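Local coordinates for protein Dye-decolorizing peroxidase (Irpex lacteus, PDB 7D8M) that probably uses hydrogen peroxide to oxidise dyes and other substrates at a bound heme b, at residues F221-Q226 against T355-L360; F29-N34 against N117-F122; L86-F91 against S367-G372. One frame throughout, in Å; residues are numbered along the deposited sequence.

Interaction 1 (F221-Q226 against T355-L360). With HEM (protoporphyrin IX containing Fe), chain B.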
loop_
_atom_site.group_PDB
_atom_site.type_symbol
_atom_site.label_atom_id
_atom_site.label_comp_id
_atom_site.label_asym_id
_atom_site.label_seq_id
_atom_site.Cartn_x
_atom_site.Cartn_y
_atom_site.Cartn_z
ATOM N N PHE A 221 7.705 1.025 -0.465
ATOM C CA PHE A 221 7.282 1.658 -1.709
ATOM C C PHE A 221 7.376 0.679 -2.874
ATOM O O PHE A 221 8.396 0.001 -3.049
ATOM C CB PHE A 221 8.099 2.911 -2.039
ATOM C CG PHE A 221 7.715 3.537 -3.360
ATOM C CD1 PHE A 221 6.720 4.503 -3.416
ATOM C CD2 PHE A 221 8.325 3.134 -4.548
ATOM C CE1 PHE A 221 6.344 5.064 -4.619
ATOM C CE2 PHE A 221 7.957 3.689 -5.764
ATOM C CZ PHE A 221 6.960 4.658 -5.801
ATOM N N ARG A 222 6.319 0.645 -3.687
ATOM C CA ARG A 222 6.290 -0.122 -4.925
ATOM C C ARG A 222 5.658 0.728 -6.012
ATOM O O ARG A 222 4.552 1.244 -5.831
ATOM C CB ARG A 222 5.481 -1.424 -4.773
ATOM C CG ARG A 222 5.927 -2.351 -3.671
ATOM C CD ARG A 222 5.821 -3.815 -4.151
ATOM N NE ARG A 222 7.102 -4.178 -4.710
ATOM C CZ ARG A 222 7.351 -5.158 -5.560
ATOM N NH1 ARG A 222 6.402 -5.996 -5.988
ATOM N NH2 ARG A 222 8.602 -5.293 -5.973
ATOM N N LYS A 223 6.349 0.879 -7.134
ATOM C CA LYS A 223 5.736 1.428 -8.336
ATOM C C LYS A 223 5.075 0.279 -9.093
ATOM O O LYS A 223 5.769 -0.554 -9.687
ATOM C CB LYS A 223 6.768 2.130 -9.210
ATOM C CG LYS A 223 6.155 2.732 -10.460
ATOM C CD LYS A 223 7.152 3.581 -11.241
ATOM C CE LYS A 223 6.500 4.184 -12.473
ATOM N NZ LYS A 223 6.332 3.168 -13.555
ATOM N N LEU A 224 3.734 0.240 -9.087
ATOM C CA LEU A 224 2.957 -0.864 -9.662
ATOM C C LEU A 224 2.217 -0.363 -10.897
ATOM O O LEU A 224 1.191 0.317 -10.791
ATOM C CB LEU A 224 1.997 -1.445 -8.627
ATOM C CG LEU A 224 2.687 -1.961 -7.357
ATOM C CD1 LEU A 224 1.664 -2.446 -6.349
ATOM C CD2 LEU A 224 3.725 -3.055 -7.670
ATOM N N LYS A 225 2.765 -0.686 -12.064
ATOM C CA LYS A 225 2.171 -0.306 -13.339
ATOM C C LYS A 225 0.904 -1.118 -13.600
ATOM O O LYS A 225 0.862 -2.315 -13.323
ATOM C CB LYS A 225 3.186 -0.537 -14.454
ATOM C CG LYS A 225 2.679 -0.320 -15.862
ATOM C CD LYS A 225 3.689 -0.887 -16.866
ATOM C CE LYS A 225 3.877 0.014 -18.081
ATOM N NZ LYS A 225 5.246 -0.160 -18.653
ATOM N N GLN A 226 -0.130 -0.469 -14.141
ATOM C CA GLN A 226 -1.429 -1.106 -14.351
ATOM C C GLN A 226 -1.815 -1.090 -15.824
ATOM O O GLN A 226 -1.743 -0.042 -16.482
ATOM C CB GLN A 226 -2.526 -0.413 -13.529
ATOM C CG GLN A 226 -2.459 -0.728 -12.037
ATOM C CD GLN A 226 -3.422 0.101 -11.211
ATOM O OE1 GLN A 226 -3.023 1.076 -10.572
ATOM N NE2 GLN A 226 -4.698 -0.292 -11.208
ATOM N N THR A 355 -0.846 2.174 -23.871
ATOM C CA THR A 355 0.258 2.909 -24.486
ATOM C C THR A 355 0.964 3.873 -23.538
ATOM O O THR A 355 2.068 4.328 -23.862
ATOM C CB THR A 355 -0.225 3.700 -25.719
ATOM O OG1 THR A 355 -1.067 4.786 -25.310
ATOM C CG2 THR A 355 -1.020 2.795 -26.662
ATOM N N ILE A 356 0.381 4.187 -22.381
ATOM C CA ILE A 356 0.932 5.168 -21.453
ATOM C C ILE A 356 1.150 4.498 -20.106
ATOM O O ILE A 356 0.337 3.672 -19.676
ATOM C CB ILE A 356 0.001 6.389 -21.301
ATOM C CG1 ILE A 356 -0.314 7.006 -22.663
ATOM C CG2 ILE A 356 0.622 7.438 -20.384
ATOM C CD1 ILE A 356 -1.415 8.076 -22.592
ATOM N N ASP A 357 2.249 4.849 -19.445
ATOM C CA ASP A 357 2.525 4.336 -18.111
ATOM C C ASP A 357 1.569 4.977 -17.112
ATOM O O ASP A 357 1.423 6.203 -17.064
ATOM C CB ASP A 357 3.988 4.611 -17.738
ATOM C CG ASP A 357 4.402 3.974 -16.424
ATOM O OD1 ASP A 357 3.686 3.076 -15.941
ATOM O OD2 ASP A 357 5.449 4.372 -15.857
ATOM N N ARG A 358 0.896 4.142 -16.332
ATOM C CA ARG A 358 -0.020 4.585 -15.292
ATOM C C ARG A 358 -0.094 3.463 -14.272
ATOM O O ARG A 358 0.203 2.304 -14.576
ATOM C CB ARG A 358 -1.423 4.912 -15.844
ATOM C CG ARG A 358 -2.134 3.710 -16.508
ATOM C CD ARG A 358 -3.581 4.051 -16.884
ATOM N NE ARG A 358 -3.643 5.132 -17.866
ATOM C CZ ARG A 358 -3.479 4.977 -19.178
ATOM N NH1 ARG A 358 -3.270 3.771 -19.692
ATOM N NH2 ARG A 358 -3.529 6.035 -19.986
ATOM N N GLY A 359 -0.490 3.804 -13.057
ATOM C CA GLY A 359 -0.575 2.755 -12.064
ATOM C C GLY A 359 -0.789 3.270 -10.662
ATOM O O GLY A 359 -1.522 4.239 -10.446
ATOM N N LEU A 360 -0.157 2.615 -9.697
ATOM C CA LEU A 360 -0.308 2.962 -8.295
ATOM C C LEU A 360 1.078 3.182 -7.723
ATOM O O LEU A 360 1.932 2.295 -7.810
ATOM C CB LEU A 360 -1.049 1.860 -7.530
ATOM C CG LEU A 360 -1.278 2.067 -6.031
ATOM C CD1 LEU A 360 -2.111 3.316 -5.780
ATOM C CD2 LEU A 360 -1.947 0.844 -5.425
HETATM C CHA HEM B . -7.479 -3.351 -0.629
HETATM C CHB HEM B . -6.501 -2.352 -5.273
HETATM C CHC HEM B . -1.847 -3.526 -4.509
HETATM C CHD HEM B . -2.942 -4.997 -0.019
HETATM C C1A HEM B . -7.626 -2.957 -1.940
HETATM C C2A HEM B . -8.834 -2.432 -2.547
HETATM C C3A HEM B . -8.552 -2.144 -3.831
HETATM C C4A HEM B . -7.165 -2.478 -4.072
HETATM C CMA HEM B . -9.496 -1.564 -4.900
HETATM C CAA HEM B . -10.185 -2.242 -1.806
HETATM C CBA HEM B . -10.243 -0.859 -1.159
HETATM C CGA HEM B . -9.953 -0.927 0.328
HETATM O O1A HEM B . -10.365 -1.915 0.981
HETATM O O2A HEM B . -9.330 0.027 0.872
HETATM C C1B HEM B . -5.152 -2.549 -5.449
HETATM C C2B HEM B . -4.421 -2.242 -6.657
HETATM C C3B HEM B . -3.135 -2.580 -6.446
HETATM C C4B HEM B . -3.017 -3.090 -5.099
HETATM C CMB HEM B . -5.087 -1.667 -7.941
HETATM C CAB HEM B . -1.911 -2.443 -7.386
HETATM C CBB HEM B . -1.882 -1.626 -8.445
HETATM C C1C HEM B . -1.735 -4.097 -3.252
HETATM C C2C HEM B . -0.555 -4.727 -2.685
HETATM C C3C HEM B . -0.859 -5.129 -1.435
HETATM C C4C HEM B . -2.247 -4.782 -1.189
HETATM C CMC HEM B . 0.793 -4.845 -3.439
HETATM C CAC HEM B . 0.014 -5.870 -0.388
HETATM C CBC HEM B . 1.074 -6.626 -0.721
HETATM C C1D HEM B . -4.225 -4.566 0.244
HETATM C C2D HEM B . -4.888 -4.530 1.538
HETATM C C3D HEM B . -6.133 -4.084 1.366
HETATM C C4D HEM B . -6.316 -3.813 -0.048
HETATM C CMD HEM B . -4.287 -4.943 2.891
HETATM C CAD HEM B . -7.191 -3.900 2.472
HETATM C CBD HEM B . -7.955 -5.218 2.634
HETATM C CGD HEM B . -8.945 -5.155 3.777
HETATM O O1D HEM B . -10.072 -5.692 3.616
HETATM O O2D HEM B . -8.621 -4.563 4.845
HETATM N NA HEM B . -6.636 -2.978 -2.898
HETATM N NB HEM B . -4.269 -3.065 -4.511
HETATM N NC HEM B . -2.741 -4.161 -2.317
HETATM N ND HEM B . -5.121 -4.104 -0.705
HETATM FE FE HEM B . -4.712 -3.729 -2.673
HETATM O O HOH W 1 -4.192 3.235 -9.583
HETATM O O HOH W 2 -3.054 0.999 -18.538
HETATM O O HOH W 3 0.588 1.579 -17.780
#
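The Q226 side chain lies against the backbone of G359, its OE1 3.1 Å from the G359 carbonyl carbon, while Q226 CD also packs on the heme vinyl carbon CBB at 3.6 Å. Extended beyond CG (chi2 172°), the chain carries the amide along the cofactor's rim: OE1 accepts from a water that also donates to G359 O, and NE2 binds E166. Replacing Q226 by alanine removes the amide, which would probably leave that water and E166 without this partner and open a gap beside the vinyl group. L224 and L360 form an antiparallel hydrogen-bonded pair, linked in both directions, and their side chains share the sheet face that meets the heme; L224 CD1 comes within 3.7 Å of HEM CAB and L360 CD2 within 3.8 Å of HEM C3B. Q226 N donates to R358 O at 2.8 Å. K223 and D357 approach from opposite directions, and K223 NZ closes a salt bridge on the syn lone pair of D357 OD2 at 2.7 Å; E110 is a second carboxylate partner of the lysine. The pairing joins strands 217-226 and 359-366 in the middle of a four-stranded antiparallel sheet, with 428-438 flanking the former and 334-340 the latter.

Interaction 2 (F29-N34 against N117-F122)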
loop_
_atom_site.group_PDB
_atom_site.type_symbol
_atom_site.label_atom_id
_atom_site.label_comp_id
_atom_site.label_asym_id
_atom_site.label_seq_id
_atom_site.Cartn_x
_atom_site.Cartn_y
_atom_site.Cartn_z
ATOM N N PHE A 29 13.213 10.322 -4.790
ATOM C CA PHE A 29 14.176 9.310 -4.371
ATOM C C PHE A 29 15.586 9.836 -4.617
ATOM O O PHE A 29 15.873 10.403 -5.678
ATOM C CB PHE A 29 13.957 7.994 -5.120
ATOM C CG PHE A 29 12.575 7.375 -4.897
ATOM C CD1 PHE A 29 12.337 6.538 -3.816
ATOM C CD2 PHE A 29 11.531 7.651 -5.761
ATOM C CE1 PHE A 29 11.068 5.972 -3.605
ATOM C CE2 PHE A 29 10.269 7.085 -5.567
ATOM C CZ PHE A 29 10.039 6.248 -4.487
ATOM N N PHE A 30 16.464 9.651 -3.642
ATOM C CA PHE A 30 17.748 10.326 -3.705
ATOM C C PHE A 30 18.857 9.428 -3.191
ATOM O O PHE A 30 18.627 8.482 -2.432
ATOM C CB PHE A 30 17.731 11.631 -2.894
ATOM C CG PHE A 30 17.411 11.437 -1.430
ATOM C CD1 PHE A 30 18.409 11.104 -0.518
ATOM C CD2 PHE A 30 16.114 11.603 -0.963
ATOM C CE1 PHE A 30 18.114 10.923 0.827
ATOM C CE2 PHE A 30 15.813 11.431 0.377
ATOM C CZ PHE A 30 16.820 11.093 1.275
ATOM N N HIS A 31 20.078 9.795 -3.576
ATOM C CA HIS A 31 21.315 9.211 -3.088
ATOM C C HIS A 31 22.086 10.290 -2.344
ATOM O O HIS A 31 22.028 11.468 -2.714
ATOM C CB HIS A 31 22.157 8.680 -4.251
ATOM C CG HIS A 31 23.479 8.114 -3.836
ATOM N ND1 HIS A 31 23.615 6.833 -3.347
ATOM C CD2 HIS A 31 24.724 8.648 -3.845
ATOM C CE1 HIS A 31 24.885 6.608 -3.059
ATOM N NE2 HIS A 31 25.580 7.689 -3.361
ATOM N N ILE A 32 22.798 9.898 -1.290
ATOM C CA ILE A 32 23.536 10.850 -0.463
ATOM C C ILE A 32 24.985 10.882 -0.936
ATOM O O ILE A 32 25.685 9.863 -0.880
ATOM C CB ILE A 32 23.441 10.492 1.027
ATOM C CG1 ILE A 32 21.976 10.491 1.465
ATOM C CG2 ILE A 32 24.249 11.473 1.865
ATOM C CD1 ILE A 32 21.766 10.168 2.920
ATOM N N ASN A 33 25.430 12.053 -1.407
ATOM C CA ASN A 33 26.809 12.259 -1.848
ATOM C C ASN A 33 27.734 12.775 -0.744
ATOM O O ASN A 33 28.914 12.414 -0.723
ATOM C CB ASN A 33 26.848 13.249 -3.013
ATOM C CG ASN A 33 26.096 12.755 -4.221
ATOM O OD1 ASN A 33 26.103 11.565 -4.516
ATOM N ND2 ASN A 33 25.461 13.678 -4.949
ATOM N N ASN A 34 27.235 13.606 0.170
ATOM C CA ASN A 34 28.056 14.194 1.233
ATOM C C ASN A 34 27.267 14.144 2.538
ATOM O O ASN A 34 26.361 14.957 2.757
ATOM C CB ASN A 34 28.454 15.625 0.877
ATOM C CG ASN A 34 29.444 16.232 1.868
ATOM O OD1 ASN A 34 29.286 16.129 3.088
ATOM N ND2 ASN A 34 30.463 16.892 1.335
ATOM N N ASN A 117 21.505 1.914 -4.494
ATOM C CA ASN A 117 21.892 3.312 -4.650
ATOM C C ASN A 117 20.894 4.256 -3.993
ATOM O O ASN A 117 21.266 5.363 -3.583
ATOM C CB ASN A 117 22.030 3.647 -6.133
ATOM C CG ASN A 117 22.801 4.938 -6.368
ATOM O OD1 ASN A 117 23.952 5.064 -5.959
ATOM N ND2 ASN A 117 22.170 5.899 -7.034
ATOM N N VAL A 118 19.630 3.851 -3.893
ATOM C CA VAL A 118 18.616 4.706 -3.286
ATOM C C VAL A 118 18.826 4.737 -1.778
ATOM O O VAL A 118 18.767 3.701 -1.103
ATOM C CB VAL A 118 17.204 4.228 -3.649
ATOM C CG1 VAL A 118 16.160 4.928 -2.768
ATOM C CG2 VAL A 118 16.939 4.476 -5.136
ATOM N N ASP A 119 19.086 5.933 -1.245
ATOM C CA ASP A 119 19.349 6.133 0.174
ATOM C C ASP A 119 18.122 6.585 0.951
ATOM O O ASP A 119 18.086 6.422 2.176
ATOM C CB ASP A 119 20.473 7.175 0.364
ATOM C CG ASP A 119 21.848 6.626 0.016
ATOM O OD1 ASP A 119 22.062 5.405 0.160
ATOM O OD2 ASP A 119 22.722 7.416 -0.392
ATOM N N GLY A 120 17.121 7.135 0.279
ATOM C CA GLY A 120 15.915 7.535 0.972
ATOM C C GLY A 120 14.957 8.194 0.009
ATOM O O GLY A 120 15.220 8.309 -1.196
ATOM N N VAL A 121 13.841 8.650 0.562
ATOM C CA VAL A 121 12.801 9.258 -0.249
ATOM C C VAL A 121 12.119 10.357 0.553
ATOM O O VAL A 121 11.852 10.207 1.750
ATOM C CB VAL A 121 11.786 8.190 -0.728
ATOM C CG1 VAL A 121 11.200 7.433 0.468
ATOM C CG2 VAL A 121 10.700 8.837 -1.557
ATOM N N PHE A 122 11.857 11.474 -0.118
ATOM C CA PHE A 122 10.995 12.530 0.389
ATOM C C PHE A 122 9.611 12.323 -0.208
ATOM O O PHE A 122 9.482 12.130 -1.420
ATOM C CB PHE A 122 11.531 13.913 -0.002
ATOM C CG PHE A 122 12.597 14.455 0.920
ATOM C CD1 PHE A 122 12.254 15.115 2.091
ATOM C CD2 PHE A 122 13.942 14.352 0.589
ATOM C CE1 PHE A 122 13.225 15.636 2.932
ATOM C CE2 PHE A 122 14.924 14.868 1.426
ATOM C CZ PHE A 122 14.564 15.511 2.600
#
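F30 and G120 pair across a classic beta bulge between antiparallel strands of the DyP dimeric alpha+beta barrel domain, D119 and G120 both facing F30. Among the backbone bonds, F30 N donates to G120 O at 3.1 Å, while F30 O receives D119 N at 2.8 Å and, weakly, G120 N.

Side chains add two further hydrogen bonds beyond the bulge. D119 OD2 takes the N-H of I32 on its anti lone pair at 2.6 Å, a nearly straight bond (168°) that continues the strand pairing with a carboxylate in place of a carbonyl. H31, with CG anti to the backbone N (chi1 177°), extends its ring toward N117, where ND1 donates to the backbone oxygen of that residue.

Apolar contacts fall on two faces of the sheet. F29 and V121 lie side by side on one, and V121 CG2 makes a CH-pi contact over the F29 ring, 3.8 Å from its centroid; F221 and F113 meet the same ring edge-to-face. On the other face the F30 ring spreads over G120, whose CA stands 4.0 Å from the ring centroid; the ring lies directly over the glycine, on the side a CB would occupy. F122 joins obliquely, its CD2 3.5 Å from F30 CE2.

The imidazole of H31 is sandwiched between two oxygens, N117 OD1 and D119 OD2, each 3.1 Å from the ring plane on opposite faces.

Interaction 3 (L86-F91 against S367-G372)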
loop_
_atom_site.group_PDB
_atom_site.type_symbol
_atom_site.label_atom_id
_atom_site.label_comp_id
_atom_site.label_asym_id
_atom_site.label_seq_id
_atom_site.Cartn_x
_atom_site.Cartn_y
_atom_site.Cartn_z
ATOM N N LEU A 86 17.659 -2.257 13.704
ATOM C CA LEU A 86 16.206 -2.337 13.800
ATOM C C LEU A 86 15.697 -3.775 13.827
ATOM O O LEU A 86 14.558 -4.001 14.251
ATOM C CB LEU A 86 15.563 -1.564 12.641
ATOM C CG LEU A 86 15.519 -0.029 12.729
ATOM C CD1 LEU A 86 15.295 0.599 11.359
ATOM C CD2 LEU A 86 14.429 0.406 13.675
ATOM N N GLN A 87 16.512 -4.740 13.391
ATOM C CA GLN A 87 16.168 -6.173 13.390
ATOM C C GLN A 87 15.073 -6.515 12.385
ATOM O O GLN A 87 14.322 -7.474 12.578
ATOM C CB GLN A 87 15.768 -6.673 14.782
ATOM C CG GLN A 87 16.878 -6.594 15.817
ATOM C CD GLN A 87 16.458 -7.154 17.162
ATOM O OE1 GLN A 87 16.686 -6.536 18.201
ATOM N NE2 GLN A 87 15.842 -8.329 17.149
ATOM N N ASP A 88 14.964 -5.750 11.304
ATOM C CA ASP A 88 14.041 -6.060 10.217
ATOM C C ASP A 88 14.874 -6.614 9.070
ATOM O O ASP A 88 15.605 -5.872 8.409
ATOM C CB ASP A 88 13.243 -4.825 9.796
ATOM C CG ASP A 88 12.051 -5.170 8.919
ATOM O OD1 ASP A 88 12.271 -5.604 7.764
ATOM O OD2 ASP A 88 10.897 -5.003 9.389
ATOM N N THR A 89 14.770 -7.929 8.850
ATOM C CA THR A 89 15.632 -8.603 7.883
ATOM C C THR A 89 15.323 -8.174 6.448
ATOM O O THR A 89 16.241 -8.030 5.628
ATOM C CB THR A 89 15.498 -10.127 8.044
ATOM O OG1 THR A 89 14.160 -10.535 7.742
ATOM C CG2 THR A 89 15.813 -10.556 9.475
ATOM N N ALA A 90 14.041 -7.983 6.113
ATOM C CA ALA A 90 13.696 -7.433 4.802
ATOM C C ALA A 90 14.289 -6.041 4.618
ATOM O O ALA A 90 14.918 -5.751 3.593
ATOM C CB ALA A 90 12.174 -7.391 4.619
ATOM N N PHE A 91 14.080 -5.158 5.597
ATOM C CA PHE A 91 14.599 -3.795 5.490
ATOM C C PHE A 91 16.099 -3.802 5.238
ATOM O O PHE A 91 16.602 -3.068 4.380
ATOM C CB PHE A 91 14.294 -2.999 6.757
ATOM C CG PHE A 91 14.958 -1.630 6.786
ATOM C CD1 PHE A 91 14.500 -0.607 5.961
ATOM C CD2 PHE A 91 16.045 -1.378 7.620
ATOM C CE1 PHE A 91 15.104 0.663 5.966
ATOM C CE2 PHE A 91 16.665 -0.107 7.625
ATOM C CZ PHE A 91 16.191 0.910 6.809
ATOM N N SER A 367 5.183 -1.988 11.389
ATOM C CA SER A 367 6.354 -2.096 12.251
ATOM C C SER A 367 7.289 -3.220 11.830
ATOM O O SER A 367 8.478 -3.179 12.168
ATOM C CB SER A 367 5.923 -2.295 13.707
ATOM O OG SER A 367 5.423 -3.613 13.925
ATOM N N VAL A 368 6.790 -4.224 11.112
ATOM C CA VAL A 368 7.603 -5.341 10.635
ATOM C C VAL A 368 7.252 -5.565 9.174
ATOM O O VAL A 368 6.129 -5.981 8.860
ATOM C CB VAL A 368 7.382 -6.620 11.457
ATOM C CG1 VAL A 368 8.241 -7.777 10.918
ATOM C CG2 VAL A 368 7.683 -6.364 12.926
ATOM N N ILE A 369 8.202 -5.284 8.277
ATOM C CA ILE A 369 7.959 -5.484 6.849
ATOM C C ILE A 369 7.479 -6.904 6.582
ATOM O O ILE A 369 6.525 -7.121 5.828
ATOM C CB ILE A 369 9.227 -5.155 6.042
ATOM C CG1 ILE A 369 9.576 -3.674 6.202
ATOM C CG2 ILE A 369 9.048 -5.452 4.562
ATOM C CD1 ILE A 369 10.765 -3.249 5.365
ATOM N N GLY A 370 8.128 -7.889 7.209
ATOM C CA GLY A 370 7.815 -9.282 6.970
ATOM C C GLY A 370 6.418 -9.685 7.389
ATOM O O GLY A 370 5.913 -10.695 6.896
ATOM N N ASN A 371 5.786 -8.918 8.291
ATOM C CA ASN A 371 4.433 -9.198 8.767
ATOM C C ASN A 371 3.353 -8.423 8.030
ATOM O O ASN A 371 2.183 -8.812 8.095
ATOM C CB ASN A 371 4.304 -8.878 10.258
ATOM C CG ASN A 371 5.071 -9.842 11.133
ATOM O OD1 ASN A 371 5.555 -10.883 10.673
ATOM N ND2 ASN A 371 5.191 -9.496 12.410
ATOM N N GLY A 372 3.704 -7.339 7.354
ATOM C CA GLY A 372 2.712 -6.563 6.634
ATOM C C GLY A 372 2.784 -6.799 5.142
ATOM O O GLY A 372 2.404 -7.875 4.661
HETATM O O HOH W 4 10.855 -7.939 8.023
HETATM O O HOH W 5 10.710 -5.037 12.002
#
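D88 and I369 meet at about a right angle, the carboxylate crossing the isoleucine branch so that both of its oxygens lie along the aliphatic carbons: D88 OD1 is 3.5 Å from I369 CB. With CG anti to the backbone nitrogen (chi1 -166°), D88 projects across to the 367-372 segment, and its two oxygens divide the work. OD2 presents its syn lone pair to the backbone N-H of I369 at 2.9 Å, a bond bent modestly to 157°. OD1 turns back to its own chain and accepts from F91 N at 2.9 Å on the anti side, 24° out of the carboxylate plane; this is the N-cap of the helix starting at T89. One carboxylate thus caps a helix and holds a distant turn, and its link to the helix's first turn would probably favour the ionised form.

Two waters widen the grip. One donates to D88 OD1 and accepts from G370 N, while the other donates to both D88 OD2 and S367 O, so S367 O and G370 N are tied to the carboxylate through water, and I369 N directly.

The branches of I369 separate over the helix start. I369 CG2 lies 3.7 Å from A90 CB, and I369 CD1 reaches F91 CB at 3.8 Å, whereas the F91 ring turns to the far side and packs edge-to-face with F77.

The contact brings the start of helix 89-93 against the connection between strand 359-366 and helix 373-381, with F218 of strand 217-226 and Y435 of strand 428-438 also packing on I369.

Overall arrangement
Each of the two four-stranded antiparallel sheets, both with strand order 2-3-1-4, contributes a strand pair: 24-32 with 120-126 in interaction 2, and 217-226 with 359-366 in interaction 1. They lie about 22 Å apart, centre to centre, yet the sheets meet directly where F221 CE2 touches F29 CZ at 3.5 Å. Interaction 3 touches neither, its centre about 25 Å from that of interaction 1 and about 20 Å from that of interaction 2. Along the chain, both segments of interaction 2 precede those of interaction 1; interaction 3 encloses interaction 1 and crosses interaction 2. Like the F221-F29 contact, it joins the N-terminal family region to later chain; interaction 1 alone borders the heme.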